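CS6 fimbrial subunit B, CS6 fimbrial subunit A (Escherichia coli, PDB 4B9G) is a fimbrial subunit that probably joins CssA subunits through donated strands to build CS6, an adhesive colonization factor of enterotoxigenic strains. Local coordinates at residues A[23-28]-A[155-160]; A[35-40]-A[112-117]; A[55-60]-A[133-138]; A[68-73]-A[80-85]. One frame throughout, in Å; residues are numbered along the deposited sequence.

Contact 1: A[23-28]-A[155-160]; sequences IIPVNY and PVSTTI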
loop_
_atom_site.group_PDB
_atom_site.type_symbol
_atom_site.label_atom_id
_atom_site.label_comp_id
_atom_site.label_asym_id
_atom_site.label_seq_id
_atom_site.Cartn_x
_atom_site.Cartn_y
_atom_site.Cartn_z
ATOM N N ILE A 23 -7.357 -3.542 -5.270
ATOM C CA ILE A 23 -6.318 -2.603 -5.673
ATOM C C ILE A 23 -6.753 -1.924 -6.977
ATOM O O ILE A 23 -7.268 -2.589 -7.893
ATOM C CB ILE A 23 -5.003 -3.333 -5.953
ATOM C CG1 ILE A 23 -4.616 -4.273 -4.803
ATOM C CG2 ILE A 23 -3.916 -2.312 -6.336
ATOM C CD1 ILE A 23 -4.367 -3.593 -3.482
ATOM N N ILE A 24 -6.548 -0.607 -7.053
ATOM C CA ILE A 24 -6.907 0.190 -8.228
ATOM C C ILE A 24 -5.669 0.968 -8.696
ATOM O O ILE A 24 -5.297 1.980 -8.094
ATOM C CB ILE A 24 -8.058 1.188 -7.940
ATOM C CG1 ILE A 24 -9.208 0.528 -7.176
ATOM C CG2 ILE A 24 -8.543 1.793 -9.250
ATOM C CD1 ILE A 24 -10.349 1.469 -6.818
ATOM N N PRO A 25 -4.973 0.490 -9.746
ATOM C CA PRO A 25 -3.818 1.246 -10.268
ATOM C C PRO A 25 -4.215 2.601 -10.821
ATOM O O PRO A 25 -5.318 2.744 -11.349
ATOM C CB PRO A 25 -3.281 0.342 -11.393
ATOM C CG PRO A 25 -3.751 -1.040 -10.973
ATOM C CD PRO A 25 -5.120 -0.818 -10.418
ATOM N N VAL A 26 -3.299 3.564 -10.726
ATOM C CA VAL A 26 -3.419 4.840 -11.413
ATOM C C VAL A 26 -2.483 4.811 -12.615
ATOM O O VAL A 26 -1.343 4.323 -12.549
ATOM C CB VAL A 26 -3.102 6.037 -10.487
ATOM C CG1 VAL A 26 -3.234 7.370 -11.222
ATOM C CG2 VAL A 26 -4.028 6.021 -9.267
ATOM N N ASN A 27 -3.003 5.308 -13.724
ATOM C CA ASN A 27 -2.285 5.318 -14.977
ATOM C C ASN A 27 -1.931 6.762 -15.317
ATOM O O ASN A 27 -2.782 7.656 -15.252
ATOM C CB ASN A 27 -3.130 4.614 -16.050
ATOM C CG ASN A 27 -3.537 3.213 -15.597
ATOM O OD1 ASN A 27 -2.674 2.348 -15.392
ATOM N ND2 ASN A 27 -4.837 3.016 -15.346
ATOM N N TYR A 28 -0.658 6.980 -15.632
ATOM C CA TYR A 28 -0.112 8.293 -15.924
ATOM C C TYR A 28 0.341 8.401 -17.362
ATOM O O TYR A 28 0.732 7.411 -17.960
ATOM C CB TYR A 28 1.071 8.602 -14.994
ATOM C CG TYR A 28 0.586 8.956 -13.604
ATOM C CD1 TYR A 28 0.126 10.239 -13.316
ATOM C CD2 TYR A 28 0.520 8.003 -12.602
ATOM C CE1 TYR A 28 -0.362 10.567 -12.057
ATOM C CE2 TYR A 28 0.038 8.334 -11.336
ATOM C CZ TYR A 28 -0.401 9.618 -11.084
ATOM O OH TYR A 28 -0.911 9.961 -9.851
ATOM N N PRO A 155 -0.469 -8.264 -5.418
ATOM C CA PRO A 155 0.199 -7.526 -6.504
ATOM C C PRO A 155 -0.417 -6.146 -6.712
ATOM O O PRO A 155 -1.648 -6.016 -6.731
ATOM C CB PRO A 155 -0.012 -8.433 -7.723
ATOM C CG PRO A 155 -0.229 -9.810 -7.149
ATOM C CD PRO A 155 -1.007 -9.557 -5.877
ATOM N N VAL A 156 0.455 -5.146 -6.868
ATOM C CA VAL A 156 0.058 -3.763 -7.075
ATOM C C VAL A 156 0.882 -3.180 -8.230
ATOM O O VAL A 156 1.988 -3.659 -8.508
ATOM C CB VAL A 156 0.245 -2.927 -5.769
ATOM C CG1 VAL A 156 -0.637 -3.448 -4.664
ATOM C CG2 VAL A 156 1.693 -2.889 -5.331
ATOM N N SER A 157 0.362 -2.130 -8.865
ATOM C CA SER A 157 1.067 -1.499 -9.978
ATOM C C SER A 157 0.591 -0.085 -10.222
ATOM O O SER A 157 -0.477 0.335 -9.749
ATOM C CB SER A 157 0.895 -2.307 -11.276
ATOM O OG SER A 157 -0.433 -2.243 -11.757
ATOM N N THR A 158 1.418 0.625 -10.981
ATOM C CA THR A 158 1.070 1.871 -11.639
ATOM C C THR A 158 1.660 1.765 -13.054
ATOM O O THR A 158 2.501 0.897 -13.330
ATOM C CB THR A 158 1.630 3.088 -10.854
ATOM O OG1 THR A 158 1.151 4.325 -11.392
ATOM C CG2 THR A 158 3.138 3.134 -10.875
ATOM N N THR A 159 1.224 2.639 -13.953
ATOM C CA THR A 159 1.733 2.616 -15.317
ATOM C C THR A 159 2.048 4.038 -15.789
ATOM O O THR A 159 1.438 5.038 -15.346
ATOM C CB THR A 159 0.735 1.989 -16.233
ATOM O OG1 THR A 159 0.482 0.602 -16.022
ATOM C CG2 THR A 159 -0.312 2.830 -16.616
ATOM N N ILE A 160 3.012 4.126 -16.700
ATOM C CA ILE A 160 3.232 5.321 -17.504
ATOM C C ILE A 160 3.007 4.881 -18.948
ATOM O O ILE A 160 3.633 3.907 -19.409
ATOM C CB ILE A 160 4.654 5.882 -17.341
ATOM C CG1 ILE A 160 4.893 6.286 -15.880
ATOM C CG2 ILE A 160 4.877 7.063 -18.285
ATOM C CD1 ILE A 160 6.319 6.727 -15.618
#
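The chain at 23-28 runs parallel to 155-160, starting wide, with I23 and V156 having their CA atoms 6.6 Å apart, and closing to true parallel bridges at N27-T159 and Y28-I160. The strand 155-160 belongs to the CssA part of this engineered fusion and 23-28 to CssB, an arrangement consistent with donor-strand complementation, in which a strand of one subunit completes the immunoglobulin-like fold of another. At the wide end the contact is mostly apolar: I23 lies across V156, CG2 3.9 Å from V156 CG1, and both residues pack on the ring of Y39. P25 marks the change of spacing. Lacking an N-H it can give no bond to its neighbour, and its ring covers S157 instead, CB standing 3.3 Å from S157 O, a carbonyl oxygen buried here without a hydrogen-bonding partner.

V26 O then gathers the polar contacts. T158 OG1 donates to it at 2.7 Å, and T159 N adds a weak bond of 3.4 Å from the backbone. The hydroxyl gets there because OG1 is anti to the T158 backbone N (chi1 -173°); the threonine thus gives its hydroxyl to the neighbouring strand and its CG2 methyl to the interior, against L70 and M80. One step on, Y28 N donates to T159 O at 2.9 Å. The Y28 side chain stands on the same side of the sheet as I160, and its hydroxyl bonds to Q37 O. T158 OG1 sits at the edge of that ring and in its plane, 3.9 Å from Y28 CD2.

Contact 2: A[35-40]-A[112-117]; sequences NSQLYT and SAIYTG
L38 reaches from its corner in the chain across A113 to Y115, meeting something with each carbon. Its CB lies 4.3 Å from A113 CB, a small partner that leaves room for the Y39 ring. CG is set beside the backbone N, anti to the carbonyl carbon (chi1 -58°), and passes over A113 O. From there the two methyls diverge onto the tyrosine: CD2 rests 4.0 Å from Y115 CB, while CD1 comes to the ring edge, 4.1 Å from Y115 CD1. A leucine fits here, buried, because its fork covers both the root and the rim of an aromatic side chain.

Next along the chain, Y39 folds its ring over A113. A113 CB stands above the ring centre, 3.5 Å from the centroid and 14° off the normal, a CH-pi contact over the face; the single methyl of alanine fits directly against the ring. On the other side of the sheet Q37 lies alongside I114, its CG 3.9 Å from I114 CD1.

The backbone holds these pairs in place. Y115 N donates to S36 O at 2.9 Å in an almost straight bond, N35 N to Y115 O, L38 N to A113 O, and A113 N to Y39 O. Because A113 thus bonds to both L38 and Y39, the strand carries an extra residue and bends at L38, the mark of a beta bulge in an antiparallel sheet, here within the CssB immunoglobulin-like domain.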
loop_
_atom_site.group_PDB
_atom_site.type_symbol
_atom_site.label_atom_id
_atom_site.label_comp_id
_atom_site.label_asym_id
_atom_site.label_seq_id
_atom_site.Cartn_x
_atom_site.Cartn_y
_atom_site.Cartn_z
ATOM N N ASN A 35 3.865 13.460 -4.221
ATOM C CA ASN A 35 2.554 13.406 -3.593
ATOM C C ASN A 35 1.454 12.841 -4.488
ATOM O O ASN A 35 0.306 12.746 -4.057
ATOM C CB ASN A 35 2.144 14.797 -3.069
ATOM C CG ASN A 35 1.326 14.736 -1.789
ATOM O OD1 ASN A 35 1.576 13.897 -0.921
ATOM N ND2 ASN A 35 0.342 15.629 -1.663
ATOM N N SER A 36 1.733 12.416 -5.692
ATOM C CA SER A 36 0.822 11.763 -6.601
ATOM C C SER A 36 0.437 10.387 -6.125
ATOM O O SER A 36 1.245 9.692 -5.520
ATOM C CB SER A 36 1.325 11.682 -8.027
ATOM O OG SER A 36 1.659 12.878 -8.588
ATOM N N GLN A 37 -0.810 10.017 -6.409
ATOM C CA GLN A 37 -1.278 8.696 -6.069
ATOM C C GLN A 37 -0.900 7.706 -7.159
ATOM O O GLN A 37 -1.244 7.871 -8.334
ATOM C CB GLN A 37 -2.800 8.688 -5.891
ATOM C CG GLN A 37 -3.299 9.547 -4.758
ATOM C CD GLN A 37 -4.806 9.638 -4.766
ATOM O OE1 GLN A 37 -5.495 8.649 -4.568
ATOM N NE2 GLN A 37 -5.324 10.819 -5.032
ATOM N N LEU A 38 -0.206 6.631 -6.782
ATOM C CA LEU A 38 0.232 5.601 -7.727
ATOM C C LEU A 38 -0.798 4.479 -7.881
ATOM O O LEU A 38 -0.940 3.912 -8.977
ATOM C CB LEU A 38 1.567 5.037 -7.298
ATOM C CG LEU A 38 2.697 6.060 -7.161
ATOM C CD1 LEU A 38 4.001 5.364 -6.734
ATOM C CD2 LEU A 38 2.898 6.876 -8.438
ATOM N N TYR A 39 -1.472 4.143 -6.791
ATOM C CA TYR A 39 -2.576 3.195 -6.772
ATOM C C TYR A 39 -3.388 3.477 -5.514
ATOM O O TYR A 39 -2.906 4.163 -4.600
ATOM C CB TYR A 39 -2.103 1.734 -6.862
ATOM C CG TYR A 39 -1.310 1.185 -5.695
ATOM C CD1 TYR A 39 -1.945 0.697 -4.566
ATOM C CD2 TYR A 39 0.075 1.119 -5.738
ATOM C CE1 TYR A 39 -1.221 0.133 -3.512
ATOM C CE2 TYR A 39 0.815 0.566 -4.690
ATOM C CZ TYR A 39 0.159 0.059 -3.582
ATOM O OH TYR A 39 0.828 -0.525 -2.532
ATOM N N THR A 40 -4.596 2.939 -5.465
ATOM C CA THR A 40 -5.412 3.034 -4.254
ATOM C C THR A 40 -5.845 1.618 -3.848
ATOM O O THR A 40 -5.741 0.642 -4.629
ATOM C CB THR A 40 -6.545 3.973 -4.452
ATOM O OG1 THR A 40 -6.184 5.338 -4.613
ATOM C CG2 THR A 40 -7.505 3.499 -5.331
ATOM N N SER A 112 -4.192 5.121 -0.165
ATOM C CA SER A 112 -3.491 5.574 -1.293
ATOM C C SER A 112 -1.976 5.333 -1.163
ATOM O O SER A 112 -1.409 5.547 -0.089
ATOM C CB SER A 112 -3.836 7.017 -1.626
ATOM O OG SER A 112 -3.510 7.727 -0.557
ATOM N N ALA A 113 -1.340 4.927 -2.259
ATOM C CA ALA A 113 0.115 4.868 -2.381
ATOM C C ALA A 113 0.608 6.204 -2.906
ATOM O O ALA A 113 0.236 6.606 -4.017
ATOM C CB ALA A 113 0.502 3.743 -3.351
ATOM N N ILE A 114 1.414 6.892 -2.110
ATOM C CA ILE A 114 1.822 8.271 -2.376
ATOM C C ILE A 114 3.299 8.337 -2.782
ATOM O O ILE A 114 4.180 7.932 -2.018
ATOM C CB ILE A 114 1.599 9.156 -1.129
ATOM C CG1 ILE A 114 0.137 9.067 -0.662
ATOM C CG2 ILE A 114 2.023 10.590 -1.408
ATOM C CD1 ILE A 114 -0.865 9.433 -1.719
ATOM N N TYR A 115 3.553 8.838 -3.989
ATOM C CA TYR A 115 4.902 8.936 -4.547
ATOM C C TYR A 115 5.773 9.896 -3.748
ATOM O O TYR A 115 5.371 11.041 -3.466
ATOM C CB TYR A 115 4.787 9.412 -5.996
ATOM C CG TYR A 115 6.103 9.534 -6.715
ATOM C CD1 TYR A 115 6.721 8.428 -7.303
ATOM C CD2 TYR A 115 6.752 10.761 -6.811
ATOM C CE1 TYR A 115 7.933 8.537 -7.959
ATOM C CE2 TYR A 115 7.979 10.882 -7.486
ATOM C CZ TYR A 115 8.556 9.761 -8.065
ATOM O OH TYR A 115 9.771 9.872 -8.695
ATOM N N THR A 116 6.986 9.446 -3.434
ATOM C CA THR A 116 7.932 10.259 -2.669
ATOM C C THR A 116 9.276 10.478 -3.349
ATOM O O THR A 116 10.118 11.190 -2.809
ATOM C CB THR A 116 8.256 9.632 -1.313
ATOM O OG1 THR A 116 8.872 8.353 -1.510
ATOM C CG2 THR A 116 7.052 9.477 -0.507
ATOM N N GLY A 117 9.495 9.861 -4.505
ATOM C CA GLY A 117 10.778 9.955 -5.198
ATOM C C GLY A 117 11.103 8.639 -5.874
ATOM O O GLY A 117 10.245 7.775 -5.952
#

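Contact 3: A[55-60]-A[133-138]; sequences VPTDSL and HLTVSF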
loop_
_atom_site.group_PDB
_atom_site.type_symbol
_atom_site.label_atom_id
_atom_site.label_comp_id
_atom_site.label_asym_id
_atom_site.label_seq_id
_atom_site.Cartn_x
_atom_site.Cartn_y
_atom_site.Cartn_z
ATOM N N VAL A 55 1.207 -2.443 4.605
ATOM C CA VAL A 55 2.569 -2.064 4.427
ATOM C C VAL A 55 3.158 -2.622 3.120
ATOM O O VAL A 55 2.933 -3.774 2.816
ATOM C CB VAL A 55 3.413 -2.456 5.680
ATOM C CG1 VAL A 55 3.515 -3.871 5.775
ATOM C CG2 VAL A 55 4.745 -1.936 5.639
ATOM N N PRO A 56 3.873 -1.784 2.334
ATOM C CA PRO A 56 4.519 -2.381 1.161
ATOM C C PRO A 56 5.428 -3.524 1.569
ATOM O O PRO A 56 6.108 -3.464 2.594
ATOM C CB PRO A 56 5.323 -1.208 0.591
ATOM C CG PRO A 56 4.576 0.031 1.097
ATOM C CD PRO A 56 4.154 -0.344 2.471
ATOM N N THR A 57 5.483 -4.540 0.772
ATOM C CA THR A 57 6.401 -5.607 0.890
ATOM C C THR A 57 7.819 -5.108 0.752
ATOM O O THR A 57 8.123 -4.191 0.011
ATOM C CB THR A 57 5.948 -6.681 -0.058
ATOM O OG1 THR A 57 4.510 -6.818 0.129
ATOM C CG2 THR A 57 6.565 -7.899 0.260
ATOM N N ASP A 58 8.665 -5.635 1.586
ATOM C CA ASP A 58 10.083 -5.233 1.520
ATOM C C ASP A 58 10.362 -3.732 1.746
ATOM O O ASP A 58 11.258 -3.170 1.117
ATOM C CB ASP A 58 10.711 -5.672 0.181
ATOM C CG ASP A 58 10.543 -7.164 -0.091
ATOM O OD1 ASP A 58 10.481 -7.949 0.881
ATOM O OD2 ASP A 58 10.480 -7.551 -1.280
ATOM N N SER A 59 9.628 -3.104 2.659
ATOM C CA SER A 59 9.758 -1.676 2.931
ATOM C C SER A 59 11.023 -1.339 3.722
ATOM O O SER A 59 11.592 -2.192 4.416
ATOM C CB SER A 59 8.523 -1.204 3.700
ATOM O OG SER A 59 8.407 -1.847 4.954
ATOM N N LEU A 60 11.440 -0.094 3.658
ATOM C CA LEU A 60 12.497 0.493 4.418
ATOM C C LEU A 60 12.016 1.736 5.149
ATOM O O LEU A 60 11.162 2.453 4.642
ATOM C CB LEU A 60 13.692 0.807 3.525
ATOM C CG LEU A 60 14.232 -0.240 2.549
ATOM C CD1 LEU A 60 15.097 0.381 1.486
ATOM C CD2 LEU A 60 14.999 -1.273 3.301
ATOM N N HIS A 133 4.428 -5.467 -4.486
ATOM C CA HIS A 133 3.444 -6.149 -3.658
ATOM C C HIS A 133 3.169 -5.334 -2.414
ATOM O O HIS A 133 4.034 -4.599 -1.939
ATOM C CB HIS A 133 3.923 -7.534 -3.243
ATOM C CG HIS A 133 3.953 -8.510 -4.377
ATOM N ND1 HIS A 133 5.000 -8.564 -5.269
ATOM C CD2 HIS A 133 3.067 -9.450 -4.784
ATOM C CE1 HIS A 133 4.760 -9.495 -6.174
ATOM N NE2 HIS A 133 3.601 -10.060 -5.897
ATOM N N LEU A 134 1.949 -5.496 -1.905
ATOM C CA LEU A 134 1.482 -4.816 -0.708
ATOM C C LEU A 134 1.017 -5.885 0.278
ATOM O O LEU A 134 0.150 -6.687 -0.050
ATOM C CB LEU A 134 0.297 -3.918 -1.059
ATOM C CG LEU A 134 -0.340 -3.192 0.116
ATOM C CD1 LEU A 134 0.564 -2.092 0.687
ATOM C CD2 LEU A 134 -1.672 -2.632 -0.309
ATOM N N THR A 135 1.584 -5.890 1.481
ATOM C CA THR A 135 1.155 -6.796 2.536
ATOM C C THR A 135 -0.047 -6.195 3.257
ATOM O O THR A 135 0.006 -5.070 3.759
ATOM C CB THR A 135 2.253 -7.023 3.574
ATOM O OG1 THR A 135 3.410 -7.588 2.934
ATOM C CG2 THR A 135 1.752 -7.914 4.710
ATOM N N VAL A 136 -1.140 -6.963 3.309
ATOM C CA VAL A 136 -2.275 -6.650 4.168
ATOM C C VAL A 136 -2.466 -7.835 5.101
ATOM O O VAL A 136 -2.464 -8.993 4.670
ATOM C CB VAL A 136 -3.574 -6.387 3.371
ATOM C CG1 VAL A 136 -4.729 -6.039 4.309
ATOM C CG2 VAL A 136 -3.369 -5.295 2.317
ATOM N N SER A 137 -2.586 -7.545 6.393
ATOM C CA SER A 137 -2.813 -8.569 7.403
ATOM C C SER A 137 -3.993 -8.169 8.283
ATOM O O SER A 137 -4.179 -6.993 8.601
ATOM C CB SER A 137 -1.578 -8.785 8.277
ATOM O OG SER A 137 -0.453 -9.077 7.465
ATOM N N PHE A 138 -4.788 -9.175 8.656
ATOM C CA PHE A 138 -5.939 -9.028 9.534
ATOM C C PHE A 138 -5.645 -9.736 10.863
ATOM O O PHE A 138 -5.057 -10.823 10.879
ATOM C CB PHE A 138 -7.180 -9.680 8.917
ATOM C CG PHE A 138 -7.764 -8.959 7.713
ATOM C CD1 PHE A 138 -7.407 -7.666 7.361
ATOM C CD2 PHE A 138 -8.733 -9.591 6.958
ATOM C CE1 PHE A 138 -8.012 -7.026 6.271
ATOM C CE2 PHE A 138 -9.347 -8.958 5.894
ATOM C CZ PHE A 138 -8.988 -7.673 5.551
HETATM O O HOH W 1 7.770 -7.772 -3.328
#
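T57 lays its CB and hydroxyl over the root of H133, with OG1 3.5 Å from H133 CB. The same OG1 makes a close hydroxyl pair with T135 OG1, 3.1 Å away, while T57 N donates to H133 O at 3.1 Å, from above the carbonyl plane. The two threonine side chains meet at about a right angle, and T135 OG1 has a further partner in N153 OD1 of the fused CssA part.

Behind them the backbones form an antiparallel pair at V55 and T135: V55 N donates to T135 O at 3.0 Å and T135 N returns a bond to V55 O. V55 and T135 lie side by side on one face, V55 CG1 4.0 Å from T135 CB, beta-branched residues suited to an extended strand. On the other face L134 carries CD1 under the peptide of V55, 3.6 Å from its C. P56 needs no N-H, since it occupies a non-hydrogen-bonded position, and it begins a type II turn closed by S59, with D58 third at the positive phi (60°) this turn needs.

The pair joins CssB strands 51-56 and 128-142. P56 faces Y82 and I84 of strand 79-88, L134 reaches Y39 and V41 of strand 37-44, and the fused CssA strand 145-160 lies along the other edge of 128-142.

Contact 4: A[68-73]-A[80-85]; sequences GKLVNV and MNYYIR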
loop_
_atom_site.group_PDB
_atom_site.type_symbol
_atom_site.label_atom_id
_atom_site.label_comp_id
_atom_site.label_asym_id
_atom_site.label_seq_id
_atom_site.Cartn_x
_atom_site.Cartn_y
_atom_site.Cartn_z
ATOM N N GLY A 68 7.930 1.725 0.224
ATOM C CA GLY A 68 7.979 0.627 -0.721
ATOM C C GLY A 68 8.433 1.099 -2.091
ATOM O O GLY A 68 8.579 2.297 -2.349
ATOM N N LYS A 69 8.656 0.125 -2.968
ATOM C CA LYS A 69 9.059 0.393 -4.347
ATOM C C LYS A 69 8.108 -0.271 -5.346
ATOM O O LYS A 69 7.678 -1.421 -5.154
ATOM C CB LYS A 69 10.466 -0.146 -4.620
ATOM C CG LYS A 69 11.562 0.633 -3.952
ATOM C CD LYS A 69 12.915 0.108 -4.387
ATOM C CE LYS A 69 13.983 1.165 -4.199
ATOM N NZ LYS A 69 14.798 0.962 -2.983
ATOM N N LEU A 70 7.828 0.453 -6.432
ATOM C CA LEU A 70 7.244 -0.124 -7.642
ATOM C C LEU A 70 8.353 -0.090 -8.691
ATOM O O LEU A 70 8.906 0.961 -9.000
ATOM C CB LEU A 70 6.024 0.667 -8.106
ATOM C CG LEU A 70 4.893 0.764 -7.073
ATOM C CD1 LEU A 70 3.745 1.590 -7.609
ATOM C CD2 LEU A 70 4.391 -0.589 -6.637
ATOM N N VAL A 71 8.715 -1.265 -9.192
ATOM C CA VAL A 71 9.872 -1.430 -10.067
ATOM C C VAL A 71 9.407 -1.673 -11.506
ATOM O O VAL A 71 8.508 -2.494 -11.750
ATOM C CB VAL A 71 10.753 -2.605 -9.579
ATOM C CG1 VAL A 71 11.990 -2.757 -10.475
ATOM C CG2 VAL A 71 11.170 -2.386 -8.130
ATOM N N ASN A 72 10.005 -0.956 -12.452
ATOM C CA ASN A 72 9.719 -1.146 -13.857
ATOM C C ASN A 72 9.945 -2.616 -14.214
ATOM O O ASN A 72 11.041 -3.172 -13.999
ATOM C CB ASN A 72 10.659 -0.231 -14.639
ATOM C CG ASN A 72 10.432 -0.272 -16.125
ATOM O OD1 ASN A 72 10.391 -1.340 -16.720
ATOM N ND2 ASN A 72 10.326 0.890 -16.745
ATOM N N VAL A 73 8.914 -3.248 -14.766
ATOM C CA VAL A 73 8.973 -4.694 -15.006
ATOM C C VAL A 73 9.940 -5.095 -16.143
ATOM O O VAL A 73 10.281 -6.274 -16.307
ATOM C CB VAL A 73 7.563 -5.284 -15.249
ATOM C CG1 VAL A 73 6.645 -5.051 -14.045
ATOM C CG2 VAL A 73 6.936 -4.733 -16.516
ATOM N N MET A 80 9.987 3.508 -8.349
ATOM C CA MET A 80 9.266 4.582 -7.674
ATOM C C MET A 80 9.127 4.230 -6.202
ATOM O O MET A 80 8.657 3.146 -5.868
ATOM C CB MET A 80 7.875 4.737 -8.291
ATOM C CG MET A 80 7.893 5.039 -9.779
ATOM S SD MET A 80 6.210 5.115 -10.397
ATOM C CE MET A 80 6.496 5.520 -12.124
ATOM N N ASN A 81 9.486 5.168 -5.334
ATOM C CA ASN A 81 9.298 5.039 -3.903
ATOM C C ASN A 81 7.944 5.604 -3.469
ATOM O O ASN A 81 7.496 6.619 -4.010
ATOM C CB ASN A 81 10.380 5.818 -3.159
ATOM C CG ASN A 81 11.766 5.301 -3.413
ATOM O OD1 ASN A 81 11.975 4.115 -3.566
ATOM N ND2 ASN A 81 12.728 6.207 -3.456
ATOM N N TYR A 82 7.309 4.986 -2.472
ATOM C CA TYR A 82 6.011 5.462 -2.016
ATOM C C TYR A 82 5.736 5.026 -0.584
ATOM O O TYR A 82 6.360 4.097 -0.084
ATOM C CB TYR A 82 4.880 4.964 -2.931
ATOM C CG TYR A 82 4.578 3.491 -2.803
ATOM C CD1 TYR A 82 5.296 2.531 -3.508
ATOM C CD2 TYR A 82 3.552 3.053 -1.974
ATOM C CE1 TYR A 82 4.999 1.184 -3.389
ATOM C CE2 TYR A 82 3.235 1.708 -1.863
ATOM C CZ TYR A 82 3.956 0.777 -2.572
ATOM O OH TYR A 82 3.594 -0.559 -2.480
ATOM N N TYR A 83 4.753 5.674 0.043
ATOM C CA TYR A 83 4.225 5.230 1.326
ATOM C C TYR A 83 2.695 5.130 1.240
ATOM O O TYR A 83 2.061 5.685 0.326
ATOM C CB TYR A 83 4.616 6.168 2.481
ATOM C CG TYR A 83 4.062 7.552 2.385
ATOM C CD1 TYR A 83 2.818 7.869 2.907
ATOM C CD2 TYR A 83 4.792 8.549 1.738
ATOM C CE1 TYR A 83 2.330 9.169 2.802
ATOM C CE2 TYR A 83 4.318 9.834 1.633
ATOM C CZ TYR A 83 3.092 10.142 2.158
ATOM O OH TYR A 83 2.608 11.428 2.092
ATOM N N ILE A 84 2.098 4.440 2.205
ATOM C CA ILE A 84 0.648 4.271 2.276
ATOM C C ILE A 84 0.011 5.302 3.224
ATOM O O ILE A 84 0.419 5.433 4.391
ATOM C CB ILE A 84 0.297 2.829 2.764
ATOM C CG1 ILE A 84 0.746 1.802 1.717
ATOM C CG2 ILE A 84 -1.186 2.704 3.104
ATOM C CD1 ILE A 84 -0.089 1.744 0.441
ATOM N N ARG A 85 -0.995 6.016 2.722
ATOM C CA ARG A 85 -1.790 6.992 3.467
ATOM C C ARG A 85 -3.224 6.453 3.588
ATOM O O ARG A 85 -3.788 5.965 2.595
ATOM C CB ARG A 85 -1.805 8.321 2.701
ATOM C CG ARG A 85 -2.502 9.446 3.429
ATOM C CD ARG A 85 -2.479 10.756 2.649
ATOM N NE ARG A 85 -3.372 10.689 1.497
ATOM C CZ ARG A 85 -3.196 11.338 0.346
ATOM N NH1 ARG A 85 -2.160 12.132 0.144
ATOM N NH2 ARG A 85 -4.072 11.162 -0.623
HETATM O O HOH W 2 5.349 -2.296 -3.377
HETATM O O HOH W 3 13.144 2.886 -1.255
#
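Y82 OH is gripped from two directions: a water 2.6 Å away ties it to K69 O, and Y39 OH of strand 37-44 shares a hydrogen bond with it. The water lies in the plane of the Y82 ring at its edge. With its hydroxyl so held, the ring presses one face on G68 CA, a position where the absence of a side chain lets an aromatic lie flat against the neighbouring strand, as in cross-strand glycine-aromatic pairs. Its CG is placed between the backbone N and the carbonyl carbon (chi1 72°), which folds the ring back over its partner strand. L70 meets the ring at about a right angle, CG 3.7 Å from Y82 CE1.

Four backbone bonds join the hairpin, two at G68-Y82 and two at L70-M80; the shortest runs from M80 N to L70 O at 2.8 Å. On the opposite face K69 and N81 lie alongside each other, K69 CG 3.5 Å from N81 OD1, and a second water links the two polar ends, receiving from K69 NZ and giving to N81 OD1. Long, flexible and charged, K69 suits this exposed side.

Within the fold, strands 65-72 and 79-88 are flanked by 128-142 and 108-119 respectively. L70 and M80 also point to the CssA part of the fusion, packing on T158, while Y82 crosses Y39 edge-to-face and covers A113.

How the contacts relate
Contacts 2, 3 and 4 are antiparallel and contact 1 parallel; 2 and 4 are buried, while 1 and 3 lie partly at the surface and lean more on threonine hydroxyls. Contact 1 uses strand 21-28 and contact 2 strand 37-44, neighbours in the sheet, and I24 N probably bonds T40 O between them. Contact 4 adjoins contact 2 because strands 79-88 and 108-119 pair. Contact 1 is the one place where the CssA part meets CssB directly across the two segments; its V156, T158 and I160 fill the interior against L134 of contact 3 and L70 and M80 of contact 4, so that the fused strand completes one shared hydrophobic core.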